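Local coordinates for protein ATP phosphoribosyltransferase regulatory subunit (Bacillus halodurans, PDB 3OD1) that is probably required for the first step of histidine biosynthesis, as the histidyl-tRNA synthetase-like regulatory partner of the HisG ATP phosphoribosyltransferase, at residues Gly169-Leu174 with Arg187-Leu192; Leu271-Ser276 with Gly280-Gly285. All blocks are in the same frame, centred on the assembly; numbering follows the deposited sequence.

Interaction 1 of 2, residues Gly169-Leu174 with Arg187-Leu192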
# COMPACT_ATOMS: atom_id res chain seq x y z
N GLY B 169 6.43 -18.54 -28.93
CA GLY B 169 6.09 -19.01 -30.26
C GLY B 169 7.25 -19.78 -30.88
O GLY B 169 7.06 -20.83 -31.50
N TYR B 170 8.46 -19.26 -30.70
CA TYR B 170 9.62 -19.96 -31.23
C TYR B 170 9.76 -21.35 -30.61
O TYR B 170 9.85 -22.35 -31.32
CB TYR B 170 10.90 -19.15 -31.05
CG TYR B 170 12.09 -19.85 -31.65
CD1 TYR B 170 12.39 -19.71 -33.00
CD2 TYR B 170 12.89 -20.70 -30.89
CE1 TYR B 170 13.46 -20.37 -33.58
CE2 TYR B 170 13.97 -21.37 -31.46
CZ TYR B 170 14.25 -21.20 -32.81
OH TYR B 170 15.31 -21.85 -33.39
N VAL B 171 9.76 -21.40 -29.28
CA VAL B 171 9.86 -22.67 -28.55
C VAL B 171 8.79 -23.66 -29.00
O VAL B 171 9.09 -24.78 -29.39
CB VAL B 171 9.75 -22.45 -27.02
CG1 VAL B 171 9.73 -23.79 -26.29
CG2 VAL B 171 10.89 -21.60 -26.51
N ASN B 172 7.53 -23.23 -28.96
CA ASN B 172 6.44 -24.14 -29.34
C ASN B 172 6.54 -24.64 -30.78
O ASN B 172 6.35 -25.83 -31.04
CB ASN B 172 5.07 -23.50 -29.07
CG ASN B 172 4.80 -23.31 -27.58
OD1 ASN B 172 5.61 -23.68 -26.73
ND2 ASN B 172 3.64 -22.73 -27.26
N ALA B 173 6.86 -23.75 -31.72
CA ALA B 173 6.98 -24.16 -33.13
C ALA B 173 8.06 -25.22 -33.31
O ALA B 173 7.85 -26.21 -34.01
CB ALA B 173 7.26 -22.96 -34.03
N LEU B 174 9.22 -25.01 -32.69
CA LEU B 174 10.33 -25.94 -32.81
C LEU B 174 10.00 -27.29 -32.17
O LEU B 174 10.16 -28.33 -32.81
CB LEU B 174 11.60 -25.37 -32.18
CG LEU B 174 12.81 -26.31 -32.21
CD1 LEU B 174 13.16 -26.75 -33.65
CD2 LEU B 174 14.01 -25.66 -31.52
N ARG B 187 6.46 -32.37 -22.34
CA ARG B 187 7.51 -33.03 -21.58
C ARG B 187 8.84 -32.31 -21.75
O ARG B 187 9.61 -32.15 -20.79
CB ARG B 187 7.64 -34.50 -22.01
CG ARG B 187 8.00 -35.45 -20.87
CD ARG B 187 7.69 -36.90 -21.22
NE ARG B 187 7.61 -37.75 -20.03
CZ ARG B 187 8.23 -38.92 -19.88
NH1 ARG B 187 8.98 -39.40 -20.86
NH2 ARG B 187 8.10 -39.61 -18.76
N LEU B 188 9.11 -31.88 -22.98
CA LEU B 188 10.30 -31.08 -23.29
C LEU B 188 10.22 -29.68 -22.67
O LEU B 188 11.18 -29.22 -22.05
CB LEU B 188 10.52 -30.99 -24.80
CG LEU B 188 11.26 -32.16 -25.45
CD1 LEU B 188 11.12 -32.14 -26.98
CD2 LEU B 188 12.72 -32.17 -25.04
N ARG B 189 9.08 -29.02 -22.83
CA ARG B 189 8.87 -27.66 -22.31
C ARG B 189 9.06 -27.60 -20.80
O ARG B 189 9.54 -26.60 -20.26
CB ARG B 189 7.46 -27.17 -22.66
CG ARG B 189 7.40 -25.75 -23.22
CD ARG B 189 5.97 -25.24 -23.32
NE ARG B 189 5.02 -26.31 -23.64
CZ ARG B 189 4.75 -26.73 -24.87
NH1 ARG B 189 5.34 -26.17 -25.91
NH2 ARG B 189 3.88 -27.71 -25.06
N ARG B 190 8.67 -28.67 -20.12
CA ARG B 190 8.80 -28.77 -18.67
C ARG B 190 10.26 -28.71 -18.24
O ARG B 190 10.60 -28.02 -17.28
CB ARG B 190 8.17 -30.07 -18.19
CG ARG B 190 8.47 -30.40 -16.74
CD ARG B 190 7.60 -29.59 -15.84
NE ARG B 190 6.20 -29.71 -16.23
CZ ARG B 190 5.21 -29.05 -15.64
NH1 ARG B 190 5.49 -28.22 -14.63
NH2 ARG B 190 3.96 -29.21 -16.05
N PHE B 191 11.13 -29.41 -18.97
CA PHE B 191 12.57 -29.33 -18.69
C PHE B 191 13.08 -27.89 -18.79
O PHE B 191 13.85 -27.44 -17.94
CB PHE B 191 13.38 -30.25 -19.62
CG PHE B 191 13.25 -31.71 -19.29
CD1 PHE B 191 13.84 -32.23 -18.15
CD2 PHE B 191 12.53 -32.56 -20.12
CE1 PHE B 191 13.72 -33.57 -17.84
CE2 PHE B 191 12.41 -33.91 -19.81
CZ PHE B 191 13.00 -34.41 -18.68
N LEU B 192 12.64 -27.18 -19.82
CA LEU B 192 13.05 -25.79 -20.02
C LEU B 192 12.49 -24.90 -18.92
O LEU B 192 13.19 -24.06 -18.37
CB LEU B 192 12.57 -25.27 -21.39
CG LEU B 192 13.14 -26.02 -22.60
CD1 LEU B 192 12.40 -25.64 -23.88
CD2 LEU B 192 14.64 -25.75 -22.74
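R189 is the first residue of 187-192 to reach helix 169-174, and it does so in two ways. Its CG lies 4.3 Å from V171 CG1, a loose apolar approach. Its chain then bends at chi3, and the bend brings NH1 beside the amide of N172. R189 NH1 comes within 2.6 Å of N172 OD1. The hydrogen bond is short but weak, because the angle at the hydrogen is only 116°. The amide and guanidinium planes stand 74° apart, and the two side chains cross at about a right angle. OD1 approaches the guanidinium obliquely. The stronger partner of R189 is D186, just before the segment, which forms a salt bridge with NH2. The arginine thus has one terminal nitrogen on its own helix and the other on the facing one.

These helices, 168-179 and 182-193, follow each other in the chain as a helical hairpin. It comes directly after strand 162-167 of the large mixed sheet of the class II synthetase-like fold. The two segments run roughly antiparallel, 142° between their directions, with axes 11.0 Å apart at closest. That is a wide spacing, and only 147 Å² is buried between them.

One turn further on, L192 supplies the other apolar contact. Its CD1 meets V171 CG1 tip to tip at 4.0 Å. V171 CG1 lies anti to its own backbone nitrogen, which carries this methyl to L192. L192 also touches Y200 of helix 197-206.

Interaction 2 of 2, residues Leu271-Ser276 with Gly280-Gly285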
# COMPACT_ATOMS: atom_id res chain seq x y z
N LEU B 271 14.02 -19.61 -22.73
CA LEU B 271 13.21 -19.05 -21.65
C LEU B 271 11.75 -19.49 -21.75
O LEU B 271 11.08 -19.21 -22.74
CB LEU B 271 13.30 -17.52 -21.66
CG LEU B 271 12.63 -16.78 -20.50
CD1 LEU B 271 13.32 -17.10 -19.17
CD2 LEU B 271 12.62 -15.29 -20.77
N VAL B 272 11.29 -20.19 -20.73
CA VAL B 272 9.88 -20.56 -20.60
C VAL B 272 9.41 -20.09 -19.22
O VAL B 272 9.83 -20.62 -18.20
CB VAL B 272 9.69 -22.09 -20.69
CG1 VAL B 272 8.24 -22.49 -20.34
CG2 VAL B 272 10.09 -22.61 -22.08
N LEU B 273 8.55 -19.07 -19.19
CA LEU B 273 8.17 -18.46 -17.91
C LEU B 273 6.99 -19.19 -17.27
O LEU B 273 6.71 -19.02 -16.09
CB LEU B 273 7.85 -16.97 -18.08
CG LEU B 273 8.98 -15.95 -18.35
CD1 LEU B 273 8.41 -14.54 -18.44
CD2 LEU B 273 10.05 -16.00 -17.28
N HIS B 274 6.31 -20.00 -18.06
CA HIS B 274 5.05 -20.60 -17.64
C HIS B 274 4.70 -21.67 -18.66
O HIS B 274 5.08 -21.56 -19.83
CB HIS B 274 3.97 -19.51 -17.58
CG HIS B 274 2.77 -19.89 -16.77
ND1 HIS B 274 1.81 -20.76 -17.23
CD2 HIS B 274 2.35 -19.48 -15.54
CE1 HIS B 274 0.86 -20.89 -16.32
NE2 HIS B 274 1.17 -20.13 -15.28
N MSE B 275 3.98 -22.70 -18.25
CA MSE B 275 3.63 -23.76 -19.20
C MSE B 275 2.58 -23.33 -20.23
O MSE B 275 2.53 -23.91 -21.32
CB MSE B 275 3.21 -25.04 -18.47
CG MSE B 275 4.33 -25.69 -17.66
SE MSE B 275 5.77 -26.37 -18.79
CE MSE B 275 4.83 -27.88 -19.61
N SER B 276 1.76 -22.33 -19.93
CA SER B 276 0.66 -21.98 -20.85
C SER B 276 0.29 -20.50 -20.92
O SER B 276 -0.22 -20.01 -21.93
CB SER B 276 -0.59 -22.77 -20.48
OG SER B 276 -0.91 -22.59 -19.11
N GLY B 280 3.66 -15.32 -26.26
CA GLY B 280 4.61 -14.79 -27.22
C GLY B 280 5.93 -14.35 -26.63
O GLY B 280 6.59 -15.12 -25.94
N VAL B 281 6.31 -13.11 -26.92
CA VAL B 281 7.50 -12.50 -26.34
C VAL B 281 7.45 -12.61 -24.83
O VAL B 281 6.43 -12.29 -24.22
CB VAL B 281 7.60 -11.02 -26.72
CG1 VAL B 281 8.81 -10.38 -26.05
CG2 VAL B 281 7.67 -10.86 -28.23
N VAL B 282 8.54 -13.09 -24.24
CA VAL B 282 8.71 -13.15 -22.79
C VAL B 282 10.08 -12.60 -22.44
O VAL B 282 11.01 -12.66 -23.25
CB VAL B 282 8.56 -14.59 -22.22
CG1 VAL B 282 7.11 -15.02 -22.28
CG2 VAL B 282 9.45 -15.58 -22.99
N PHE B 283 10.21 -12.06 -21.23
CA PHE B 283 11.47 -11.49 -20.78
C PHE B 283 11.62 -11.51 -19.27
O PHE B 283 10.63 -11.60 -18.53
CB PHE B 283 11.67 -10.07 -21.32
CG PHE B 283 10.54 -9.13 -21.01
CD1 PHE B 283 10.55 -8.36 -19.86
CD2 PHE B 283 9.47 -8.99 -21.89
CE1 PHE B 283 9.51 -7.48 -19.57
CE2 PHE B 283 8.42 -8.11 -21.61
CZ PHE B 283 8.44 -7.36 -20.45
N GLU B 284 12.86 -11.44 -18.81
CA GLU B 284 13.13 -11.30 -17.39
C GLU B 284 14.40 -10.51 -17.18
O GLU B 284 15.32 -10.56 -18.00
CB GLU B 284 13.19 -12.66 -16.71
CG GLU B 284 14.31 -13.53 -17.20
CD GLU B 284 14.30 -14.89 -16.54
OE1 GLU B 284 13.31 -15.24 -15.86
OE2 GLU B 284 15.31 -15.61 -16.70
N GLY B 285 14.45 -9.76 -16.08
CA GLY B 285 15.57 -8.88 -15.81
C GLY B 285 16.39 -9.39 -14.65
O GLY B 285 15.84 -9.91 -13.68
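L271 and L273 lean on the same side of strand 281-286, and V282 and E284 meet them there. The close packing takes in both of these strand residues. L273 CD1 rests 3.8 Å from V282 CB, and the two side chains lie alongside each other, pointing opposite ways. The same methyl lies 3.7 Å from F283 O, so it also touches the strand backbone. L271 sends its CD2 to V282 CG2, 3.9 Å away. Its CG is anti to the backbone nitrogen (chi1 -173°), and the two methyls diverge from there: CD2 goes to the valine and CD1 to the glutamate.

E284 continues the tight part with its carboxylate. L271 CD1 is 3.5 Å from E284 OE2, and L273 CD2 is 3.6 Å from E284 OE1. These are van der Waals contacts of methyls with the carboxylate of the buried E284. E284 OE2 has its polar partner in the hydroxyl of Y286, two residues along the strand. An alanine in place of E284 would probably leave that hydroxyl without its mate and open a gap beside both leucine methyls.

The loose side begins beyond L273, where the loop parts from the strand. H274, M275 and S276 make no contact with 280-285, and S276 is exposed. Here the loop is braced within itself: S276 N donates to H274 ND1 at 3.1 Å, nearly straight (171°) and in the plane of the ring. F283 leaves the strand away from the loop, and its ring packs on helix 139-155. The strand therefore has the loop on one side and a helix on the other, within the mixed, largely antiparallel sheet of the class II aminoacyl-tRNA synthetase fold.

Interaction 1 precedes interaction 2 in the chain, and their centres are 11 Å apart. They touch directly. V272, which points away from strand 281-286, turns its CG2 to L192 CB at 3.7 Å. The selenium of M275 lies 3.9 Å from R190 CA. The loop 271-276 thus lies between the two elements: L271 and L273 face the strand, while V272 and M275 face helix 182-193. Strand 162-167 is a second connection. It hydrogen-bonds to strand 281-286 through pairs such as G166 with V282, and leads into helix 168-179. Both contacts belong to the histidyl-tRNA synthetase-like part of the chain.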